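Peptidase S15/CocE/NonD (PDB 4PF1) is a serine aminopeptidase of the alpha/beta-hydrolase fold, which probably removes residues from the amino-terminal end of peptides. Local coordinates at residues K506-W511 / Q525-A530; A474-K479 / G569-V574. One frame throughout, in Å; residues are numbered along the deposited sequence. Where two conformers were deposited one is given.

Interaction 1: residues K506-W511 / Q525-A530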
# COMPACT_ATOMS: atom_id res chain seq x y z
N LYS A 506 9.43 -26.68 -16.53
CA LYS A 506 8.40 -25.65 -16.35
C LYS A 506 7.70 -25.31 -17.65
O LYS A 506 8.38 -25.10 -18.67
CB LYS A 506 8.99 -24.35 -15.78
CG LYS A 506 9.90 -24.48 -14.58
CD LYS A 506 10.38 -23.10 -14.20
CE LYS A 506 11.63 -23.12 -13.38
NZ LYS A 506 12.32 -21.80 -13.41
N ILE A 507 6.36 -25.20 -17.63
CA ILE A 507 5.57 -24.71 -18.77
C ILE A 507 5.15 -23.29 -18.41
O ILE A 507 4.64 -23.06 -17.31
CB ILE A 507 4.36 -25.63 -19.13
CG1 ILE A 507 4.84 -26.95 -19.75
CG2 ILE A 507 3.36 -24.89 -20.07
CD1 ILE A 507 3.81 -27.99 -19.80
N ILE A 508 5.41 -22.35 -19.31
CA ILE A 508 5.16 -20.94 -19.04
C ILE A 508 4.34 -20.29 -20.16
O ILE A 508 4.54 -20.58 -21.34
CB ILE A 508 6.53 -20.22 -18.84
CG1 ILE A 508 7.16 -20.57 -17.47
CG2 ILE A 508 6.46 -18.71 -19.06
CD1 ILE A 508 8.65 -20.87 -17.53
N ASP A 509 3.44 -19.37 -19.77
CA ASP A 509 2.72 -18.52 -20.70
C ASP A 509 3.40 -17.16 -20.67
O ASP A 509 3.34 -16.47 -19.66
CB ASP A 509 1.22 -18.41 -20.32
CG ASP A 509 0.40 -17.52 -21.26
OD1 ASP A 509 0.93 -16.49 -21.72
OD2 ASP A 509 -0.79 -17.83 -21.48
N VAL A 510 4.11 -16.81 -21.76
CA VAL A 510 4.78 -15.52 -21.87
C VAL A 510 3.76 -14.50 -22.37
O VAL A 510 3.28 -14.60 -23.49
CB VAL A 510 6.04 -15.56 -22.79
CG1 VAL A 510 6.80 -14.24 -22.73
CG2 VAL A 510 6.95 -16.72 -22.43
N TRP A 511 3.44 -13.51 -21.52
CA TRP A 511 2.49 -12.46 -21.86
C TRP A 511 3.08 -11.56 -22.97
O TRP A 511 4.31 -11.54 -23.13
CB TRP A 511 2.14 -11.65 -20.59
CG TRP A 511 1.19 -12.38 -19.67
CD1 TRP A 511 1.35 -13.62 -19.14
CD2 TRP A 511 -0.06 -11.88 -19.16
NE1 TRP A 511 0.28 -13.94 -18.34
CE2 TRP A 511 -0.60 -12.89 -18.33
CE3 TRP A 511 -0.78 -10.68 -19.32
CZ2 TRP A 511 -1.83 -12.74 -17.67
CZ3 TRP A 511 -1.99 -10.53 -18.66
CH2 TRP A 511 -2.50 -11.55 -17.84
N GLN A 525 6.58 -13.76 -17.64
CA GLN A 525 6.79 -15.18 -17.87
C GLN A 525 6.04 -15.97 -16.80
O GLN A 525 6.64 -16.50 -15.85
CB GLN A 525 8.29 -15.53 -17.89
CG GLN A 525 8.99 -15.08 -19.17
CD GLN A 525 10.45 -15.49 -19.22
OE1 GLN A 525 10.89 -16.38 -18.50
NE2 GLN A 525 11.21 -14.87 -20.12
N GLN A 526 4.71 -15.99 -16.92
CA GLN A 526 3.80 -16.62 -15.96
C GLN A 526 3.95 -18.13 -15.96
O GLN A 526 3.59 -18.78 -16.95
CB GLN A 526 2.35 -16.24 -16.29
CG GLN A 526 1.32 -16.79 -15.30
CD GLN A 526 0.08 -17.28 -15.99
OE1 GLN A 526 -0.53 -16.59 -16.83
NE2 GLN A 526 -0.34 -18.49 -15.65
N MET A 527 4.42 -18.71 -14.84
CA MET A 527 4.51 -20.16 -14.70
C MET A 527 3.09 -20.73 -14.71
O MET A 527 2.18 -20.11 -14.13
CB MET A 527 5.27 -20.56 -13.43
CG MET A 527 5.78 -21.99 -13.48
SD MET A 527 7.17 -22.29 -12.37
CE MET A 527 6.31 -22.32 -10.78
N LEU A 528 2.88 -21.84 -15.42
CA LEU A 528 1.54 -22.41 -15.60
C LEU A 528 1.46 -23.86 -15.09
O LEU A 528 0.47 -24.23 -14.46
CB LEU A 528 1.17 -22.34 -17.10
CG LEU A 528 -0.24 -22.77 -17.48
CD1 LEU A 528 -1.27 -21.69 -17.13
CD2 LEU A 528 -0.32 -23.10 -18.94
N SER A 529 2.49 -24.67 -15.39
CA SER A 529 2.58 -26.06 -14.95
C SER A 529 4.03 -26.45 -14.86
O SER A 529 4.76 -26.35 -15.84
CB SER A 529 1.83 -26.98 -15.92
OG SER A 529 1.99 -28.34 -15.57
N ALA A 530 4.49 -26.84 -13.66
CA ALA A 530 5.89 -27.18 -13.44
C ALA A 530 6.06 -28.25 -12.38
O ALA A 530 5.31 -28.28 -11.40
CB ALA A 530 6.66 -25.93 -13.04

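Interaction 2: residues A474-K479 / G569-V574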
# COMPACT_ATOMS: atom_id res chain seq x y z
N ALA A 474 11.15 -21.09 -26.45
CA ALA A 474 9.88 -20.39 -26.59
C ALA A 474 9.41 -20.36 -28.03
O ALA A 474 10.23 -20.28 -28.95
CB ALA A 474 10.01 -18.96 -26.07
N THR A 475 8.09 -20.42 -28.23
CA THR A 475 7.47 -20.32 -29.56
C THR A 475 7.50 -18.85 -29.99
O THR A 475 7.79 -17.98 -29.16
CB THR A 475 6.01 -20.84 -29.52
OG1 THR A 475 5.19 -19.91 -28.81
CG2 THR A 475 5.87 -22.23 -28.92
N GLU A 476 7.15 -18.56 -31.25
CA GLU A 476 7.00 -17.18 -31.69
C GLU A 476 5.63 -16.68 -31.17
O GLU A 476 4.82 -17.52 -30.78
CB GLU A 476 7.11 -17.07 -33.23
CG GLU A 476 8.54 -17.12 -33.76
CD GLU A 476 9.50 -16.08 -33.20
OE1 GLU A 476 9.16 -14.88 -33.20
OE2 GLU A 476 10.61 -16.48 -32.78
N PRO A 477 5.36 -15.35 -31.07
CA PRO A 477 4.03 -14.92 -30.57
C PRO A 477 2.90 -15.54 -31.40
O PRO A 477 2.96 -15.53 -32.64
CB PRO A 477 4.05 -13.40 -30.71
CG PRO A 477 5.48 -13.04 -30.80
CD PRO A 477 6.18 -14.18 -31.46
N LEU A 478 1.91 -16.15 -30.72
CA LEU A 478 0.79 -16.84 -31.37
C LEU A 478 -0.12 -15.86 -32.10
O LEU A 478 -0.40 -14.78 -31.59
CB LEU A 478 -0.03 -17.64 -30.34
CG LEU A 478 0.70 -18.77 -29.60
CD1 LEU A 478 -0.16 -19.35 -28.53
CD2 LEU A 478 1.16 -19.87 -30.56
N LYS A 479 -0.55 -16.24 -33.31
CA LYS A 479 -1.42 -15.41 -34.14
C LYS A 479 -2.89 -15.72 -33.87
O LYS A 479 -3.76 -14.89 -34.13
CB LYS A 479 -1.08 -15.58 -35.62
CG LYS A 479 0.26 -14.94 -36.00
CD LYS A 479 0.34 -14.62 -37.48
CE LYS A 479 1.16 -13.38 -37.75
NZ LYS A 479 0.42 -12.13 -37.39
N GLY A 569 -0.61 -13.18 -29.33
CA GLY A 569 0.46 -12.32 -28.83
C GLY A 569 1.26 -12.97 -27.72
O GLY A 569 2.37 -12.52 -27.41
N HIS A 570 0.71 -14.04 -27.11
CA HIS A 570 1.40 -14.80 -26.06
C HIS A 570 2.32 -15.86 -26.66
O HIS A 570 2.10 -16.28 -27.80
CB HIS A 570 0.38 -15.49 -25.11
CG HIS A 570 -0.42 -14.55 -24.26
ND1 HIS A 570 -0.24 -14.49 -22.89
CD2 HIS A 570 -1.44 -13.72 -24.60
CE1 HIS A 570 -1.12 -13.61 -22.45
NE2 HIS A 570 -1.87 -13.12 -23.44
N ARG A 571 3.33 -16.30 -25.90
CA ARG A 571 4.25 -17.36 -26.31
C ARG A 571 4.14 -18.54 -25.35
O ARG A 571 3.81 -18.34 -24.17
CB ARG A 571 5.71 -16.86 -26.34
CG ARG A 571 6.02 -15.73 -27.31
CD ARG A 571 7.50 -15.39 -27.23
NE ARG A 571 7.82 -14.07 -27.77
CZ ARG A 571 8.78 -13.84 -28.67
NH1 ARG A 571 9.49 -14.85 -29.17
NH2 ARG A 571 9.02 -12.61 -29.08
N ILE A 572 4.46 -19.75 -25.83
CA ILE A 572 4.51 -20.94 -24.97
C ILE A 572 5.99 -21.14 -24.65
O ILE A 572 6.81 -21.17 -25.57
CB ILE A 572 3.86 -22.21 -25.59
CG1 ILE A 572 2.41 -21.93 -26.05
CG2 ILE A 572 3.91 -23.37 -24.58
CD1 ILE A 572 1.83 -22.93 -27.03
N MET A 573 6.34 -21.18 -23.36
CA MET A 573 7.74 -21.32 -22.95
C MET A 573 7.98 -22.58 -22.15
O MET A 573 7.13 -23.02 -21.37
CB MET A 573 8.18 -20.08 -22.14
CG MET A 573 9.61 -20.15 -21.63
SD MET A 573 10.09 -18.66 -20.76
CE MET A 573 10.55 -17.61 -22.14
N VAL A 574 9.17 -23.16 -22.33
CA VAL A 574 9.66 -24.31 -21.58
C VAL A 574 11.01 -23.92 -20.94
O VAL A 574 11.91 -23.46 -21.64
CB VAL A 574 9.75 -25.60 -22.44
CG1 VAL A 574 10.50 -26.71 -21.71
CG2 VAL A 574 8.36 -26.08 -22.85

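Interaction 1: residues K506-W511 / Q525-A530
Backbone hydrogen bonds tie I507 and D509 to the antiparallel strand 525-528 and the corner after it. I507 N gives its hydrogen to S529 O (2.7 Å), and I507 O takes L528 N at 2.9 Å as well as a weak, longer bond from S529 N. One carbonyl thus serves two successive amides. Further along, D509 N binds Q526 O at 2.9 Å, while the return bond from Q526 N to D509 O is weak.

A side-chain bond closes the end of the pair. W511 NE1 points at Q526 OE1 (3.2 Å), nearly straight at 168°, and the oxygen lies in the indole plane, receiving the N-H on a lone pair. Q526 reaches it with CG anti to its backbone N (chi1 -176°) and a bend at chi2, its amide turned 62° from the ring. A phenylalanine in place of the indole would probably leave Q526 OE1 without this donor and the amide held, within the two segments, by just a weak bond from NE2 to M527 O.

Apolar contacts are lighter. The K506 chain passes M527, CD lying 3.8 Å from SD, before NZ goes on to Q461, Q575 and Q577. I507 CG2 approaches L528 CD2 (4.2 Å).

With L528 and S529 both opposite I507, this is a classic beta bulge in the antiparallel sheet of the C-terminal non-catalytic domain.

Interaction 2: residues A474-K479 / G569-V574
T475 and I572 grip each other through two hydrogen bonds: T475 N donates to I572 O (3.0 Å), and I572 N donates almost straight, at 175°, to T475 OG1 (3.1 Å). With chi1 at 71°, OG1 sits between the backbone N and the carbonyl carbon, where it takes the I572 amide and gives its own proton to E476 O. The threonine hydroxyl therefore stands in for a backbone carbonyl just where the regular pairing stops after A474. Two more bonds fasten the far end of the loop, L478 N to H570 O at 2.9 Å and G569 N to L478 O at 2.8 Å.

Around these, in one of its two modelled conformers, the R571 chain, extended from CG to NE, runs beside P477, whose CD lies over the centre of one guanidinium face, 3.8 Å from CZ. In this conformer E476 OE1 is 4.0 Å from R571 NH1, well out of the guanidinium plane, so the attraction is probably one of charge alone, short of a salt bridge. T475 CG2 packs on I572 CB, L478 CG rests against H570 O, and A474 CB meets M573 CE at one end.

The contact joins 471-474, the outermost strand of the four, and the loop prolonging it, to strand 571-577 in an antiparallel sheet of the C-terminal non-catalytic domain.

Interactions 1 and 2 are neighbours in one four-stranded antiparallel sheet, their centres about 11 Å apart. Strand 502-510 of interaction 1 lies directly beside strand 571-577 of interaction 2, and I508 N to M573 O, at 2.8 Å, is a probable backbone hydrogen bond between them. A side-chain link, D509 OD1 to H570 ND1 (2.6 Å), joins them again, and D509 also bonds H564. H570 meets the W511 ring as well. In sequence, interaction 1 is nested within the long loop closed by interaction 2. A glycerol molecule, probably from crystallisation, lies about 3 Å from the W511 side chain (nearest atoms), whereas R571 packs on R237 of a second subunit.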